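PDB 5B04: translation initiation factor eIF2B subunit beta from Schizosaccharomyces pombe, which acts as a component of the eIF2B complex, which catalyses the exchange of GDP for GTP on the gamma subunit of translation initiation factor eIF2. Local coordinates for residues Gln47-Thr52 and Asp174-Ile179; Gly240-Gln245 and Ile356-Tyr361. All blocks are in the same frame, centred on the assembly; numbering follows the deposited sequence.

Contact 1 of 2, residues Gln47-Thr52 and Asp174-Ile179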
loop_
_atom_site.group_PDB
_atom_site.type_symbol
_atom_site.label_atom_id
_atom_site.label_comp_id
_atom_site.label_asym_id
_atom_site.label_seq_id
_atom_site.Cartn_x
_atom_site.Cartn_y
_atom_site.Cartn_z
ATOM N N GLN C 47 -14.058 46.349 15.017
ATOM C CA GLN C 47 -14.188 47.508 15.894
ATOM C C GLN C 47 -12.971 48.423 15.776
ATOM O O GLN C 47 -13.015 49.581 16.192
ATOM C CB GLN C 47 -14.396 47.078 17.348
ATOM C CG GLN C 47 -15.863 47.023 17.759
ATOM C CD GLN C 47 -16.112 47.614 19.135
ATOM O OE1 GLN C 47 -15.332 48.430 19.623
ATOM N NE2 GLN C 47 -17.215 47.215 19.759
ATOM N N VAL C 48 -11.888 47.903 15.210
ATOM C CA VAL C 48 -10.724 48.726 14.899
ATOM C C VAL C 48 -11.047 49.630 13.718
ATOM O O VAL C 48 -10.869 50.844 13.791
ATOM C CB VAL C 48 -9.481 47.872 14.581
ATOM C CG1 VAL C 48 -8.442 48.693 13.827
ATOM C CG2 VAL C 48 -8.890 47.306 15.856
ATOM N N ILE C 49 -11.534 49.028 12.636
ATOM C CA ILE C 49 -11.981 49.774 11.466
ATOM C C ILE C 49 -13.129 50.706 11.850
ATOM O O ILE C 49 -13.240 51.823 11.343
ATOM C CB ILE C 49 -12.437 48.821 10.334
ATOM C CG1 ILE C 49 -11.293 47.892 9.912
ATOM C CG2 ILE C 49 -12.940 49.605 9.130
ATOM C CD1 ILE C 49 -10.093 48.604 9.340
ATOM N N SER C 50 -13.973 50.240 12.764
ATOM C CA SER C 50 -15.119 51.015 13.234
ATOM C C SER C 50 -14.763 52.324 13.935
ATOM O O SER C 50 -15.549 53.267 13.934
ATOM C CB SER C 50 -15.959 50.155 14.180
ATOM O OG SER C 50 -16.412 50.909 15.291
ATOM N N GLN C 51 -13.574 52.382 14.517
ATOM C CA GLN C 51 -13.233 53.450 15.445
ATOM C C GLN C 51 -12.012 54.239 14.993
ATOM O O GLN C 51 -11.812 55.379 15.402
ATOM C CB GLN C 51 -12.984 52.855 16.826
ATOM C CG GLN C 51 -13.908 53.335 17.912
ATOM C CD GLN C 51 -13.250 53.213 19.265
ATOM O OE1 GLN C 51 -12.237 52.533 19.400
ATOM N NE2 GLN C 51 -13.813 53.869 20.273
ATOM N N THR C 52 -11.195 53.607 14.156
ATOM C CA THR C 52 -10.009 54.239 13.583
ATOM C C THR C 52 -10.502 55.269 12.578
ATOM O O THR C 52 -11.464 55.033 11.864
ATOM C CB THR C 52 -9.122 53.214 12.832
ATOM O OG1 THR C 52 -8.717 52.178 13.731
ATOM C CG2 THR C 52 -7.890 53.879 12.252
ATOM N N ASP C 174 -13.902 56.838 4.575
ATOM C CA ASP C 174 -15.276 56.426 4.670
ATOM C C ASP C 174 -15.579 55.234 3.789
ATOM O O ASP C 174 -16.710 54.962 3.392
ATOM C CB ASP C 174 -16.235 57.620 4.446
ATOM C CG ASP C 174 -17.462 57.561 5.331
ATOM O OD1 ASP C 174 -17.792 56.463 5.828
ATOM O OD2 ASP C 174 -18.101 58.616 5.531
ATOM N N MET C 175 -14.492 54.537 3.473
ATOM C CA MET C 175 -14.559 53.165 2.955
ATOM C C MET C 175 -15.038 52.178 3.974
ATOM O O MET C 175 -15.133 50.996 3.680
ATOM C CB MET C 175 -13.205 52.718 2.398
ATOM C CG MET C 175 -12.753 53.370 1.104
ATOM S SD MET C 175 -11.464 52.382 0.309
ATOM C CE MET C 175 -9.986 53.279 0.757
ATOM N N ARG C 176 -15.330 52.652 5.184
ATOM C CA ARG C 176 -15.717 51.786 6.300
ATOM C C ARG C 176 -16.876 50.844 6.008
ATOM O O ARG C 176 -16.850 49.674 6.396
ATOM C CB ARG C 176 -16.107 52.631 7.510
ATOM C CG ARG C 176 -14.954 53.389 8.116
ATOM C CD ARG C 176 -15.400 54.161 9.332
ATOM N NE ARG C 176 -14.330 54.965 9.909
ATOM C CZ ARG C 176 -14.518 55.813 10.911
ATOM N NH1 ARG C 176 -15.731 55.953 11.426
ATOM N NH2 ARG C 176 -13.506 56.517 11.395
ATOM N N ALA C 177 -17.886 51.367 5.323
ATOM C CA ALA C 177 -19.098 50.616 5.032
ATOM C C ALA C 177 -18.750 49.328 4.290
ATOM O O ALA C 177 -19.217 48.252 4.660
ATOM C CB ALA C 177 -20.090 51.440 4.226
ATOM N N VAL C 178 -17.923 49.436 3.254
ATOM C CA VAL C 178 -17.555 48.263 2.464
ATOM C C VAL C 178 -16.516 47.405 3.191
ATOM O O VAL C 178 -16.551 46.176 3.102
ATOM C CB VAL C 178 -17.030 48.662 1.052
ATOM C CG1 VAL C 178 -15.905 49.674 1.140
ATOM C CG2 VAL C 178 -16.586 47.432 0.267
ATOM N N ILE C 179 -15.608 48.044 3.925
ATOM C CA ILE C 179 -14.591 47.308 4.673
ATOM C C ILE C 179 -15.229 46.461 5.770
ATOM O O ILE C 179 -14.912 45.281 5.916
ATOM C CB ILE C 179 -13.542 48.250 5.303
ATOM C CG1 ILE C 179 -12.824 49.055 4.218
ATOM C CG2 ILE C 179 -12.533 47.458 6.120
ATOM C CD1 ILE C 179 -12.233 48.210 3.115
#
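Arg-176 reaches across to the backbone carbonyls near the C-terminal end of helix 34-51, and Ile-49 packs on Ile-179 beside it. The arginine chain is extended from CG to NE, starting with CG beside the backbone N (chi1 -67°), which carries the guanidinium out to the other helix. Its NH2 comes to 2.6 Å from Thr-52 O. Ser-50 O lies over one guanidinium face, 3.7 Å from NH1, and Ile-49 O is 3.6 Å from NE. A cation among carbonyls at a helix C-terminus is likely to be electrostatically favourable. The apolar half rests on Ile-49 CG2 and Ile-179 CG2, 3.7 Å apart, with the two side chains crossing at about a right angle. Behind this shell, Val-48 O accepts from Gln-51 N, Thr-52 N and Thr-52 OG1, the hydroxyl approaching from above the carbonyl plane, and so ties Thr-52 back to the last turn. Thr-52 OG1 also bonds Tyr-16 OH, while Trp-54 touches both Ile-49 and Arg-176. Leu-60 and Val-64 of helix 57-74 and Leu-91 and Ile-92 of helix 79-102 extend the apolar packing, as expected inside the N-terminal helical domain of the eIF2B alpha/beta/delta family.

Contact 2 of 2, residues Gly240-Gln245 and Ile356-Tyr361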
loop_
_atom_site.group_PDB
_atom_site.type_symbol
_atom_site.label_atom_id
_atom_site.label_comp_id
_atom_site.label_asym_id
_atom_site.label_seq_id
_atom_site.Cartn_x
_atom_site.Cartn_y
_atom_site.Cartn_z
ATOM N N GLY C 240 -5.162 11.204 20.539
ATOM C CA GLY C 240 -4.068 12.139 20.363
ATOM C C GLY C 240 -3.294 12.353 21.647
ATOM O O GLY C 240 -3.014 13.489 22.028
ATOM N N PHE C 241 -2.946 11.255 22.312
ATOM C CA PHE C 241 -2.275 11.322 23.602
ATOM C C PHE C 241 -0.944 12.063 23.513
ATOM O O PHE C 241 -0.163 11.822 22.596
ATOM C CB PHE C 241 -2.048 9.919 24.163
ATOM C CG PHE C 241 -1.590 9.918 25.583
ATOM C CD1 PHE C 241 -2.499 10.075 26.607
ATOM C CD2 PHE C 241 -0.248 9.804 25.899
ATOM C CE1 PHE C 241 -2.083 10.095 27.908
ATOM C CE2 PHE C 241 0.167 9.825 27.213
ATOM C CZ PHE C 241 -0.753 9.969 28.219
ATOM N N PRO C 242 -0.673 12.956 24.479
ATOM C CA PRO C 242 -1.499 13.227 25.661
ATOM C C PRO C 242 -2.442 14.417 25.516
ATOM O O PRO C 242 -3.218 14.689 26.431
ATOM C CB PRO C 242 -0.451 13.513 26.739
ATOM C CG PRO C 242 0.763 14.037 25.976
ATOM C CD PRO C 242 0.563 13.755 24.502
ATOM N N ASN C 243 -2.389 15.099 24.380
ATOM C CA ASN C 243 -3.015 16.409 24.256
ATOM C C ASN C 243 -4.411 16.398 23.633
ATOM O O ASN C 243 -5.275 17.178 24.031
ATOM C CB ASN C 243 -2.089 17.324 23.457
ATOM C CG ASN C 243 -0.681 17.354 24.027
ATOM O OD1 ASN C 243 -0.491 17.533 25.229
ATOM N ND2 ASN C 243 0.310 17.148 23.169
ATOM N N ASN C 244 -4.634 15.520 22.661
ATOM C CA ASN C 244 -5.944 15.424 22.023
ATOM C C ASN C 244 -6.705 14.192 22.490
ATOM O O ASN C 244 -7.595 13.699 21.799
ATOM C CB ASN C 244 -5.800 15.393 20.502
ATOM C CG ASN C 244 -4.809 16.412 19.993
ATOM O OD1 ASN C 244 -3.958 16.100 19.162
ATOM N ND2 ASN C 244 -4.908 17.639 20.491
ATOM N N GLN C 245 -6.348 13.707 23.674
ATOM C CA GLN C 245 -6.904 12.472 24.210
ATOM C C GLN C 245 -8.416 12.537 24.415
ATOM O O GLN C 245 -9.170 11.840 23.735
ATOM C CB GLN C 245 -6.220 12.130 25.531
ATOM C CG GLN C 245 -6.536 10.748 26.061
ATOM C CD GLN C 245 -5.911 10.515 27.413
ATOM O OE1 GLN C 245 -5.525 11.464 28.094
ATOM N NE2 GLN C 245 -5.800 9.253 27.812
ATOM N N ILE C 356 11.622 15.917 30.751
ATOM C CA ILE C 356 10.310 15.524 30.247
ATOM C C ILE C 356 9.794 16.549 29.244
ATOM O O ILE C 356 9.683 17.735 29.553
ATOM C CB ILE C 356 9.279 15.353 31.382
ATOM C CG1 ILE C 356 9.641 14.158 32.271
ATOM C CG2 ILE C 356 7.895 15.135 30.804
ATOM C CD1 ILE C 356 10.608 14.475 33.394
ATOM N N LEU C 357 9.478 16.081 28.040
ATOM C CA LEU C 357 9.107 16.968 26.945
ATOM C C LEU C 357 7.738 16.629 26.362
ATOM O O LEU C 357 7.504 15.508 25.915
ATOM C CB LEU C 357 10.166 16.908 25.844
ATOM C CG LEU C 357 11.602 17.171 26.302
ATOM C CD1 LEU C 357 12.584 16.923 25.168
ATOM C CD2 LEU C 357 11.737 18.589 26.833
ATOM N N ASN C 358 6.842 17.610 26.365
ATOM C CA ASN C 358 5.505 17.430 25.809
ATOM C C ASN C 358 5.186 18.452 24.723
ATOM O O ASN C 358 4.596 19.497 25.000
ATOM C CB ASN C 358 4.452 17.510 26.916
ATOM C CG ASN C 358 3.034 17.407 26.381
ATOM O OD1 ASN C 358 2.778 16.720 25.391
ATOM N ND2 ASN C 358 2.106 18.101 27.030
ATOM N N PRO C 359 5.584 18.159 23.478
ATOM C CA PRO C 359 5.169 19.002 22.354
ATOM C C PRO C 359 3.735 18.683 21.950
ATOM O O PRO C 359 3.360 17.510 21.948
ATOM C CB PRO C 359 6.156 18.623 21.250
ATOM C CG PRO C 359 6.524 17.212 21.557
ATOM C CD PRO C 359 6.502 17.085 23.059
ATOM N N TYR C 360 2.937 19.697 21.628
ATOM C CA TYR C 360 1.564 19.439 21.212
ATOM C C TYR C 360 1.345 19.771 19.739
ATOM O O TYR C 360 0.213 19.769 19.256
ATOM C CB TYR C 360 0.565 20.203 22.096
ATOM C CG TYR C 360 0.707 21.710 22.131
ATOM C CD1 TYR C 360 0.050 22.511 21.205
ATOM C CD2 TYR C 360 1.462 22.334 23.117
ATOM C CE1 TYR C 360 0.161 23.889 21.246
ATOM C CE2 TYR C 360 1.578 23.712 23.165
ATOM C CZ TYR C 360 0.926 24.484 22.227
ATOM O OH TYR C 360 1.039 25.855 22.269
ATOM N N TYR C 361 2.437 20.036 19.030
ATOM C CA TYR C 361 2.392 20.210 17.583
ATOM C C TYR C 361 3.346 19.243 16.886
ATOM O O TYR C 361 4.461 19.010 17.352
ATOM C CB TYR C 361 2.739 21.648 17.190
ATOM C CG TYR C 361 1.654 22.660 17.481
ATOM C CD1 TYR C 361 0.319 22.284 17.536
ATOM C CD2 TYR C 361 1.967 23.996 17.692
ATOM C CE1 TYR C 361 -0.674 23.207 17.801
ATOM C CE2 TYR C 361 0.982 24.927 17.955
ATOM C CZ TYR C 361 -0.337 24.528 18.008
ATOM O OH TYR C 361 -1.319 25.454 18.273
#
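The side-chain amides of Asn-243 and Asn-358 come from opposite directions with their planes nearly coplanar, 28° apart. Asn-243 ND2 comes to Tyr-360 CB, at 3.2 Å, and not to the ring, which stands roughly upright to the amide; Pro-242 CG lies 3.4 Å from Asn-358 OD1. Within each segment the rings pack on their own neighbours. Pro-242 CB sits 3.6 Å above the centre of the Phe-241 ring, after a cis peptide bond, and Gln-245 CD lies at that ring's edge; Tyr-360 CE1 lies over one face of Tyr-361, while Tyr-361 OH meets the Tyr-360 edge in plane. The segments join the loop between strand 234-238 and helix 245-257 of the Rossmann-like domain to strand 354-364 of a separate antiparallel sheet.

Asn-358 ND2 donates to Asn-243 OD1 over 3.2 Å at 153°, in the carbonyl plane and on a lone pair. The return bond, Asn-243 ND2 to Asn-358 OD1, is weak, as is a second from the same ND2 to Pro-359 O. With chi1 at 177°, the Asn-358 side chain points its CG away from the backbone N and sends the amide toward the loop; its ND2 also bonds Ser-338 O, a second partner that limits rotation. Were Asn-243 an alanine, the amide of Asn-358 would probably keep Ser-338 but lose its mate across the contact, and Pro-359 O would lose a weak donor. Ile-356 pairs in a parallel ladder with a strand of the delta subunit, whose Ser-327 OG bonds Phe-241 O, and Tyr-360 OH bonds Tyr-293 OH of the epsilon subunit. The loop itself is turned back by Gly-240 O, which accepts from Asn-244 N at 2.7 Å and, weakly, from Asn-243 N.

How the contacts relate
Both segments of contact 1 precede both of contact 2 in the sequence, and neither contact encloses the other. Their centres lie 41 Å apart on opposite sides of the chain's centre, and their nearest atoms are still about 23 Å apart, so they share no atom-to-atom contact. No helix or strand is common to them: contact 1 joins helices 34-51 and 176-190 in the N-terminal helical region, whereas contact 2 links the loop before helix 245-257, in the Rossmann-like domain, to strand 354-364 of the neighbouring antiparallel sheet. Contact 1 is partly buried packing within the chain, touched by no other subunit of the assembly, while contact 2 borders the delta and epsilon subunits and therefore belongs to the assembly interface.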